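Uncharacterized protein (Nocardia farcinica, PDB 3ESM) is of unknown function but, as a probably membrane-anchored protein of the YcnI-like family with an immunoglobulin-like domain, may bind copper. Local coordinates at residues P10-A13 with Y17-V20; A105-S110 with V115-P120; P52-R57 with Q86-S91. The protein carries 2 engineered substitutions. All coordinates share one frame; numbering follows the deposited sequence. Where two conformers were deposited one is given.

Contact 1: residues P10-A13 with Y17-V20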
loop_
_atom_site.group_PDB
_atom_site.type_symbol
_atom_site.label_atom_id
_atom_site.label_comp_id
_atom_site.label_asym_id
_atom_site.label_seq_id
_atom_site.Cartn_x
_atom_site.Cartn_y
_atom_site.Cartn_z
ATOM N N PRO A 10 18.517 4.257 18.636
ATOM C CA PRO A 10 19.150 4.479 19.946
ATOM C C PRO A 10 19.507 5.946 20.208
ATOM O O PRO A 10 19.189 6.487 21.276
ATOM C CB PRO A 10 20.407 3.600 19.874
ATOM C CG PRO A 10 19.983 2.459 18.980
ATOM C CD PRO A 10 19.157 3.158 17.893
ATOM N N GLY A 11 20.140 6.596 19.241
ATOM C CA GLY A 11 20.415 8.025 19.376
ATOM C C GLY A 11 19.172 8.817 19.781
ATOM O O GLY A 11 19.110 9.378 20.876
ATOM N N ALA A 12 18.188 8.843 18.883
ATOM C CA ALA A 12 16.968 9.677 18.957
ATOM C C ALA A 12 16.812 10.742 20.040
ATOM O O ALA A 12 16.486 10.440 21.195
ATOM C CB ALA A 12 15.702 8.824 18.884
ATOM N N ALA A 13 16.956 11.994 19.617
ATOM C CA ALA A 13 16.759 13.131 20.492
ATOM C C ALA A 13 15.822 14.141 19.867
ATOM O O ALA A 13 15.694 14.200 18.644
ATOM C CB ALA A 13 18.096 13.786 20.785
ATOM N N TYR A 17 18.712 14.169 14.472
ATOM C CA TYR A 17 18.647 13.345 13.279
ATOM C C TYR A 17 18.951 11.948 13.671
ATOM O O TYR A 17 19.960 11.696 14.362
ATOM C CB TYR A 17 19.797 13.693 12.374
ATOM C CG TYR A 17 19.472 14.769 11.508
ATOM C CD1 TYR A 17 19.122 14.501 10.222
ATOM C CD2 TYR A 17 19.481 16.065 11.970
ATOM C CE1 TYR A 17 18.827 15.445 9.424
ATOM C CE2 TYR A 17 19.171 17.053 11.155
ATOM C CZ TYR A 17 18.828 16.724 9.869
ATOM O OH TYR A 17 18.497 17.683 8.958
ATOM N N SER A 18 18.123 10.995 13.254
ATOM C CA SER A 18 18.431 9.609 13.627
ATOM C C SER A 18 18.235 8.692 12.443
ATOM O O SER A 18 17.395 8.982 11.594
ATOM C CB SER A 18 17.516 9.106 14.754
ATOM O OG SER A 18 17.798 9.734 16.000
ATOM N N VAL A 19 18.988 7.595 12.399
ATOM C CA VAL A 19 18.682 6.491 11.487
ATOM C C VAL A 19 17.628 5.644 12.211
ATOM O O VAL A 19 17.934 5.027 13.244
ATOM C CB VAL A 19 19.927 5.616 11.201
ATOM C CG1 VAL A 19 19.557 4.404 10.362
ATOM C CG2 VAL A 19 21.024 6.430 10.488
ATOM N N VAL A 20 16.404 5.596 11.672
ATOM C CA VAL A 20 15.300 4.854 12.294
ATOM C C VAL A 20 15.077 3.562 11.550
ATOM O O VAL A 20 14.956 3.572 10.329
ATOM C CB VAL A 20 13.998 5.687 12.267
ATOM C CG1 VAL A 20 12.814 4.929 12.915
ATOM C CG2 VAL A 20 14.238 6.989 12.993
HETATM O O HOH W 1 18.130 12.158 17.072
#
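The hydroxyl of Ser18 and the backbone of Ala12 form the close part of this contact, where a loop folds back over the start of the strand it leads into. Ser18 points its side chain at segment 10-13, and OG stands opposite its own carbonyl carbon and beside its own N (chi1 -70°). This rotation carries the oxygen to 3.0 Å from Ala12 N and brings it close to the methyl group as well, Ala12 CB lying 3.7 Å from Ser18 OG. Both residues are buried. One ordered water completes the meeting on the side of Ala13: its oxygen accepts a hydrogen bond of 2.8 Å from Ala13 N and is also hydrogen-bonded to Ser18 OG at 2.7 Å. A single serine oxygen thus lies against one residue of the loop directly and is tied to the next through solvent. Outside the two segments, Ala9 and Leu95 also touch Ser18, while Ala12 rests on Leu137.

Away from this small centre the packing thins quickly. Gly11 approaches no nearer than 4.1 Å, measured from Gly11 C to Ser18 OG, and it lies at the exposed margin. On the strand, Tyr17 turns away to the solvent side, and Val19 packs instead on Val89 of strand 85-93. Only 102 Å² of surface is buried between the segments. The strand itself is held from its other neighbour, through backbone hydrogen bonds of Ser18 with Ile92 and of Val20 with Val90. The arrangement is that of a long connecting loop in a beta hairpin, here joining strands 6-8 and 18-25 at one margin of the four-stranded antiparallel sheet in this immunoglobulin-like fold.

Contact 2: residues A105-S110 with V115-P120. With SO4 (sulfate ion), chain C.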
loop_
_atom_site.group_PDB
_atom_site.type_symbol
_atom_site.label_atom_id
_atom_site.label_comp_id
_atom_site.label_asym_id
_atom_site.label_seq_id
_atom_site.Cartn_x
_atom_site.Cartn_y
_atom_site.Cartn_z
ATOM N N ALA A 105 1.865 3.266 10.231
ATOM C CA ALA A 105 2.389 2.541 9.058
ATOM C C ALA A 105 1.296 1.702 8.416
ATOM O O ALA A 105 0.285 1.374 9.061
ATOM C CB ALA A 105 3.538 1.685 9.446
ATOM N N GLU A 106 1.490 1.368 7.138
ATOM C CA GLU A 106 0.545 0.507 6.421
ATOM C C GLU A 106 1.332 -0.570 5.700
ATOM O O GLU A 106 2.239 -0.248 4.927
ATOM C CB GLU A 106 -0.252 1.308 5.434
ATOM C CG GLU A 106 -1.029 2.427 6.107
ATOM C CD GLU A 106 -2.290 1.905 6.786
ATOM O OE1 GLU A 106 -2.812 0.846 6.372
ATOM O OE2 GLU A 106 -2.761 2.593 7.723
ATOM N N GLN A 107 1.013 -1.833 6.009
ATOM C CA GLN A 107 1.806 -2.990 5.527
ATOM C C GLN A 107 0.998 -3.761 4.501
ATOM O O GLN A 107 -0.070 -4.272 4.817
ATOM C CB GLN A 107 2.108 -3.909 6.724
ATOM C CG GLN A 107 2.942 -5.156 6.410
ATOM C CD GLN A 107 3.048 -6.072 7.646
ATOM O OE1 GLN A 107 2.500 -5.734 8.697
ATOM N NE2 GLN A 107 3.759 -7.198 7.529
ATOM N N THR A 108 1.515 -3.902 3.276
ATOM C CA THR A 108 0.789 -4.592 2.240
ATOM C C THR A 108 1.281 -6.020 2.117
ATOM O O THR A 108 2.513 -6.248 2.102
ATOM C CB THR A 108 1.015 -3.897 0.864
ATOM O OG1 THR A 108 0.480 -2.553 0.883
ATOM C CG2 THR A 108 0.357 -4.692 -0.240
ATOM N N TYR A 109 0.326 -6.954 1.972
ATOM C CA TYR A 109 0.634 -8.374 1.760
ATOM C C TYR A 109 0.343 -8.804 0.348
ATOM O O TYR A 109 -0.472 -8.183 -0.337
ATOM C CB TYR A 109 -0.211 -9.225 2.689
ATOM C CG TYR A 109 0.306 -9.244 4.107
ATOM C CD1 TYR A 109 1.061 -10.315 4.564
ATOM C CD2 TYR A 109 0.003 -8.218 4.998
ATOM C CE1 TYR A 109 1.499 -10.374 5.850
ATOM C CE2 TYR A 109 0.429 -8.282 6.317
ATOM C CZ TYR A 109 1.182 -9.368 6.730
ATOM O OH TYR A 109 1.649 -9.476 8.031
ATOM N N SER A 110 1.028 -9.866 -0.079
ATOM C CA SER A 110 0.886 -10.370 -1.431
ATOM C C SER A 110 -0.527 -10.772 -1.822
ATOM O O SER A 110 -0.842 -10.848 -3.026
ATOM C CB SER A 110 1.799 -11.563 -1.593
ATOM O OG SER A 110 1.521 -12.538 -0.605
ATOM N N VAL A 115 -2.464 -4.157 6.258
ATOM C CA VAL A 115 -2.603 -4.044 7.707
ATOM C C VAL A 115 -2.183 -2.674 8.191
ATOM O O VAL A 115 -1.072 -2.212 7.897
ATOM C CB VAL A 115 -1.816 -5.118 8.433
ATOM C CG1 VAL A 115 -1.927 -4.911 9.935
ATOM C CG2 VAL A 115 -2.308 -6.502 8.025
ATOM N N ALA A 116 -3.084 -2.021 8.940
ATOM C CA ALA A 116 -2.829 -0.675 9.476
ATOM C C ALA A 116 -2.174 -0.773 10.838
ATOM O O ALA A 116 -2.700 -1.466 11.730
ATOM C CB ALA A 116 -4.135 0.100 9.589
ATOM N N TRP A 117 -1.056 -0.087 11.014
ATOM C CA TRP A 117 -0.369 -0.019 12.306
ATOM C C TRP A 117 -0.513 1.421 12.756
ATOM O O TRP A 117 0.417 2.232 12.642
ATOM C CB TRP A 117 1.101 -0.418 12.199
ATOM C CG TRP A 117 1.326 -1.833 11.767
ATOM C CD1 TRP A 117 1.468 -2.304 10.487
ATOM C CD2 TRP A 117 1.453 -2.967 12.626
ATOM N NE1 TRP A 117 1.677 -3.669 10.507
ATOM C CE2 TRP A 117 1.681 -4.097 11.810
ATOM C CE3 TRP A 117 1.419 -3.131 14.013
ATOM C CZ2 TRP A 117 1.864 -5.386 12.349
ATOM C CZ3 TRP A 117 1.584 -4.397 14.551
ATOM C CH2 TRP A 117 1.816 -5.510 13.724
ATOM N N ASN A 118 -1.695 1.731 13.250
ATOM C CA ASN A 118 -2.084 3.114 13.484
ATOM C C ASN A 118 -2.823 3.344 14.796
ATOM O O ASN A 118 -3.347 4.437 15.019
ATOM C CB ASN A 118 -2.908 3.667 12.317
ATOM C CG ASN A 118 -4.240 3.002 12.180
ATOM O OD1 ASN A 118 -4.526 2.016 12.859
ATOM N ND2 ASN A 118 -5.084 3.534 11.278
ATOM N N GLN A 119 -2.819 2.348 15.673
ATOM C CA GLN A 119 -3.543 2.505 16.956
ATOM C C GLN A 119 -2.680 3.239 17.955
ATOM O O GLN A 119 -1.464 3.129 17.939
ATOM C CB GLN A 119 -3.966 1.129 17.478
ATOM C CG GLN A 119 -4.899 0.419 16.465
ATOM C CD GLN A 119 -5.221 -1.032 16.827
ATOM O OE1 GLN A 119 -4.443 -1.714 17.477
ATOM N NE2 GLN A 119 -6.362 -1.522 16.328
ATOM N N PRO A 120 -3.307 3.969 18.878
ATOM C CA PRO A 120 -2.482 4.683 19.857
ATOM C C PRO A 120 -1.963 3.709 20.910
ATOM O O PRO A 120 -2.428 2.577 20.924
ATOM C CB PRO A 120 -3.469 5.679 20.475
ATOM C CG PRO A 120 -4.822 5.017 20.344
ATOM C CD PRO A 120 -4.741 4.245 19.004
HETATM S S SO4 C . -6.932 -5.475 15.836
HETATM O O1 SO4 C . -6.362 -6.770 15.439
HETATM O O2 SO4 C . -7.496 -5.585 17.183
HETATM O O3 SO4 C . -7.993 -5.085 14.905
HETATM O O4 SO4 C . -5.886 -4.442 15.855
#
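The indole of Trp117 meets Gln107 at its edge and carries Val115 CG1 over one face, set toward the rim 3.8 Å above the ring plane. At that edge Trp117 NE1 donates a hydrogen bond of 2.9 Å to Gln107 OE1, the oxygen lying almost in the ring plane and the amide turned 25° from it. Gln107 can present the oxygen there because its chain is fully extended, with CG anti to the backbone N (chi1 -179°). The other end of the amide is bonded to Thr33 OG1 and Pro25 O, which fixes its rotation, while His130 meets the indole edge-to-face. The Tyr109 ring leans obliquely on the valine's other branch, Tyr109 CE2 to Val115 CG2 being 3.7 Å, and its hydroxyl bonds to Glu27 N.

Ala105, Gln107, Val115 and Trp117 share one face of an antiparallel beta hairpin, strands 100-109 and 114-117, within the six-stranded sheet of the immunoglobulin-like fold. Ala105 with Trp117 and Gln107 with Val115 are hydrogen-bonded pairs, each closed by two backbone bonds; that from Gln107 N to Val115 O measures 2.8 Å. Between them, Glu106 and Ala116 make a non-hydrogen-bonded pair on the opposite face. There the glutamate chain bends at chi2 (-78°) and lays its carboxylate alongside the alanine, Glu106 OE2 reaching 3.4 Å from Ala116 CB. Val114 of the second subunit also packs on Glu106. Beyond the strand, Gln119 NE2 donates to O4 of a sulfate ion at 3.0 Å; His130 ND1 is a second partner of this ion, which probably came from the crystallisation liquor.

Contact 3: residues P52-R57 with Q86-S91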
loop_
_atom_site.group_PDB
_atom_site.type_symbol
_atom_site.label_atom_id
_atom_site.label_comp_id
_atom_site.label_asym_id
_atom_site.label_seq_id
_atom_site.Cartn_x
_atom_site.Cartn_y
_atom_site.Cartn_z
ATOM N N PRO A 52 18.537 -3.935 -1.845
ATOM C CA PRO A 52 18.387 -4.691 -3.077
ATOM C C PRO A 52 17.020 -5.357 -3.162
ATOM O O PRO A 52 16.547 -5.962 -2.169
ATOM C CB PRO A 52 19.523 -5.734 -2.997
ATOM C CG PRO A 52 20.561 -5.016 -2.183
ATOM C CD PRO A 52 19.742 -4.344 -1.093
ATOM N N GLY A 53 16.404 -5.234 -4.326
ATOM C CA GLY A 53 15.107 -5.854 -4.557
ATOM C C GLY A 53 13.930 -5.011 -4.128
ATOM O O GLY A 53 12.792 -5.441 -4.293
ATOM N N TRP A 54 14.183 -3.827 -3.572
ATOM C CA TRP A 54 13.075 -2.926 -3.149
ATOM C C TRP A 54 13.305 -1.537 -3.716
ATOM O O TRP A 54 14.476 -1.112 -3.894
ATOM C CB TRP A 54 13.049 -2.795 -1.621
ATOM C CG TRP A 54 12.768 -4.090 -0.925
ATOM C CD1 TRP A 54 13.640 -5.153 -0.742
ATOM C CD2 TRP A 54 11.529 -4.486 -0.340
ATOM N NE1 TRP A 54 12.997 -6.175 -0.048
ATOM C CE2 TRP A 54 11.716 -5.785 0.226
ATOM C CE3 TRP A 54 10.308 -3.851 -0.175
ATOM C CZ2 TRP A 54 10.673 -6.493 0.859
ATOM C CZ3 TRP A 54 9.258 -4.563 0.504
ATOM C CH2 TRP A 54 9.467 -5.859 1.010
ATOM N N THR A 55 12.224 -0.831 -4.020
ATOM C CA THR A 55 12.331 0.551 -4.434
ATOM C C THR A 55 11.714 1.425 -3.362
ATOM O O THR A 55 10.690 1.074 -2.818
ATOM C CB THR A 55 11.639 0.776 -5.784
ATOM O OG1 THR A 55 12.392 0.028 -6.782
ATOM C CG2 THR A 55 11.653 2.260 -6.122
ATOM N N ALA A 56 12.362 2.535 -3.024
ATOM C CA ALA A 56 11.810 3.442 -2.013
ATOM C C ALA A 56 11.451 4.800 -2.629
ATOM O O ALA A 56 12.169 5.311 -3.532
ATOM C CB ALA A 56 12.769 3.624 -0.854
ATOM N N ARG A 57 10.336 5.369 -2.167
ATOM C CA ARG A 57 9.974 6.739 -2.532
ATOM C C ARG A 57 9.735 7.492 -1.228
ATOM O O ARG A 57 9.170 6.938 -0.283
ATOM C CB ARG A 57 8.707 6.860 -3.402
ATOM C CG ARG A 57 7.437 6.371 -2.796
ATOM C CD ARG A 57 6.278 6.516 -3.828
ATOM N NE ARG A 57 5.823 7.898 -3.980
ATOM C CZ ARG A 57 5.840 8.607 -5.111
ATOM N NH1 ARG A 57 6.298 8.090 -6.265
ATOM N NH2 ARG A 57 5.380 9.849 -5.080
ATOM N N GLN A 86 11.559 -8.124 8.397
ATOM C CA GLN A 86 12.434 -7.356 7.517
ATOM C C GLN A 86 12.640 -5.983 8.126
ATOM O O GLN A 86 11.684 -5.416 8.660
ATOM C CB GLN A 86 11.773 -7.188 6.143
ATOM C CG GLN A 86 12.474 -6.173 5.258
ATOM C CD GLN A 86 13.768 -6.709 4.741
ATOM O OE1 GLN A 86 13.817 -7.835 4.219
ATOM N NE2 GLN A 86 14.839 -5.931 4.881
ATOM N N ARG A 87 13.862 -5.453 8.029
ATOM C CA ARG A 87 14.146 -4.083 8.451
ATOM C C ARG A 87 14.035 -3.091 7.290
ATOM O O ARG A 87 14.468 -3.369 6.165
ATOM C CB ARG A 87 15.540 -3.976 9.076
ATOM C CG ARG A 87 15.741 -4.740 10.368
ATOM C CD ARG A 87 17.226 -4.637 10.771
ATOM N NE ARG A 87 18.080 -4.884 9.604
ATOM C CZ ARG A 87 18.810 -3.954 8.981
ATOM N NH1 ARG A 87 18.825 -2.695 9.418
ATOM N NH2 ARG A 87 19.547 -4.283 7.917
ATOM N N PHE A 88 13.423 -1.952 7.565
ATOM C CA PHE A 88 13.280 -0.887 6.584
ATOM C C PHE A 88 13.885 0.318 7.290
ATOM O O PHE A 88 13.433 0.693 8.389
ATOM C CB PHE A 88 11.797 -0.644 6.312
ATOM C CG PHE A 88 11.114 -1.787 5.631
ATOM C CD1 PHE A 88 11.088 -1.866 4.245
ATOM C CD2 PHE A 88 10.488 -2.781 6.380
ATOM C CE1 PHE A 88 10.453 -2.925 3.609
ATOM C CE2 PHE A 88 9.853 -3.841 5.742
ATOM C CZ PHE A 88 9.846 -3.903 4.367
ATOM N N VAL A 89 14.848 0.965 6.645
ATOM C CA VAL A 89 15.663 1.959 7.353
ATOM C C VAL A 89 15.589 3.329 6.685
ATOM O O VAL A 89 15.725 3.475 5.453
ATOM C CB VAL A 89 17.146 1.536 7.396
ATOM C CG1 VAL A 89 17.965 2.630 8.046
ATOM C CG2 VAL A 89 17.300 0.199 8.103
ATOM N N VAL A 90 15.294 4.346 7.490
ATOM C CA VAL A 90 15.235 5.689 6.941
ATOM C C VAL A 90 15.938 6.653 7.906
ATOM O O VAL A 90 15.738 6.573 9.109
ATOM C CB VAL A 90 13.775 6.121 6.661
ATOM C CG1 VAL A 90 12.928 6.168 7.961
ATOM C CG2 VAL A 90 13.691 7.443 5.851
ATOM N N SER A 91 16.752 7.542 7.360
ATOM C CA SER A 91 17.452 8.528 8.172
ATOM C C SER A 91 16.699 9.838 8.085
ATOM O O SER A 91 16.531 10.380 6.998
ATOM C CB SER A 91 18.861 8.724 7.634
ATOM O OG SER A 91 19.484 9.821 8.276
#
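Trp54 and Phe88 meet as a T-shaped (edge-to-face) aromatic pair, with the phenylalanine supplying the edge and the indole the face. The planes stand at 86°, and the centroids of the six-membered ring of Trp54 and the Phe88 ring are 5.2 Å apart. Phe88 CE1 makes the nearest approach, 3.7 Å from Trp54 CZ3, and sits over the benzo part of the indole, displaced toward its rim. Its neighbour Phe88 CZ lies 3.9 Å from Trp54 CH2, so two adjacent ring carbons of the phenylalanine bear on the face together.

Trp54 points across at the strand 86-91. The CB of Phe88 does not aim at Trp54; with CG opposite the carbonyl carbon (chi1 -67°), its ring swings over until the far edge reaches the indole. The ring of Trp71, on strand 66-73, meets that of Phe88, and its side chain also touches Trp54; Met51 packs on Phe88 too, extending the cluster. The pair spans the sandwich, since strand 54-60 belongs to the six-stranded sheet and strand 85-93 to the four-stranded one.

Nearby, Gln86 bends its amide onto the backbone of its own strand, NE2 donating to Arg87 O at 2.9 Å in an almost straight bond. Between the segments themselves the chemistry is apolar: ring C-H groups set against a pi face join the two sheets here by dispersion and weak electrostatics.

In the fold
Contacts 1 and 3 reach the same four-stranded sheet through the neighbouring strands 18-25 and 85-93, and they touch where these strands pair. Contact 3 also reaches the six-stranded sheet, in which contact 2 forms a hairpin. Contact 1 is the most peripheral, its centre about 14 Å from the chain's centre, against about 9 Å for contact 2 and 10 Å for contact 3; these two lie closer to the core, although all three are partly buried. Their chemistry differs accordingly: a water bridge in the peripheral loop of contact 1, backbone pairing and a side-chain bond within one sheet in contact 2, and aromatic packing between sheets in contact 3. Contacts 2 and 3 both touch the second subunit.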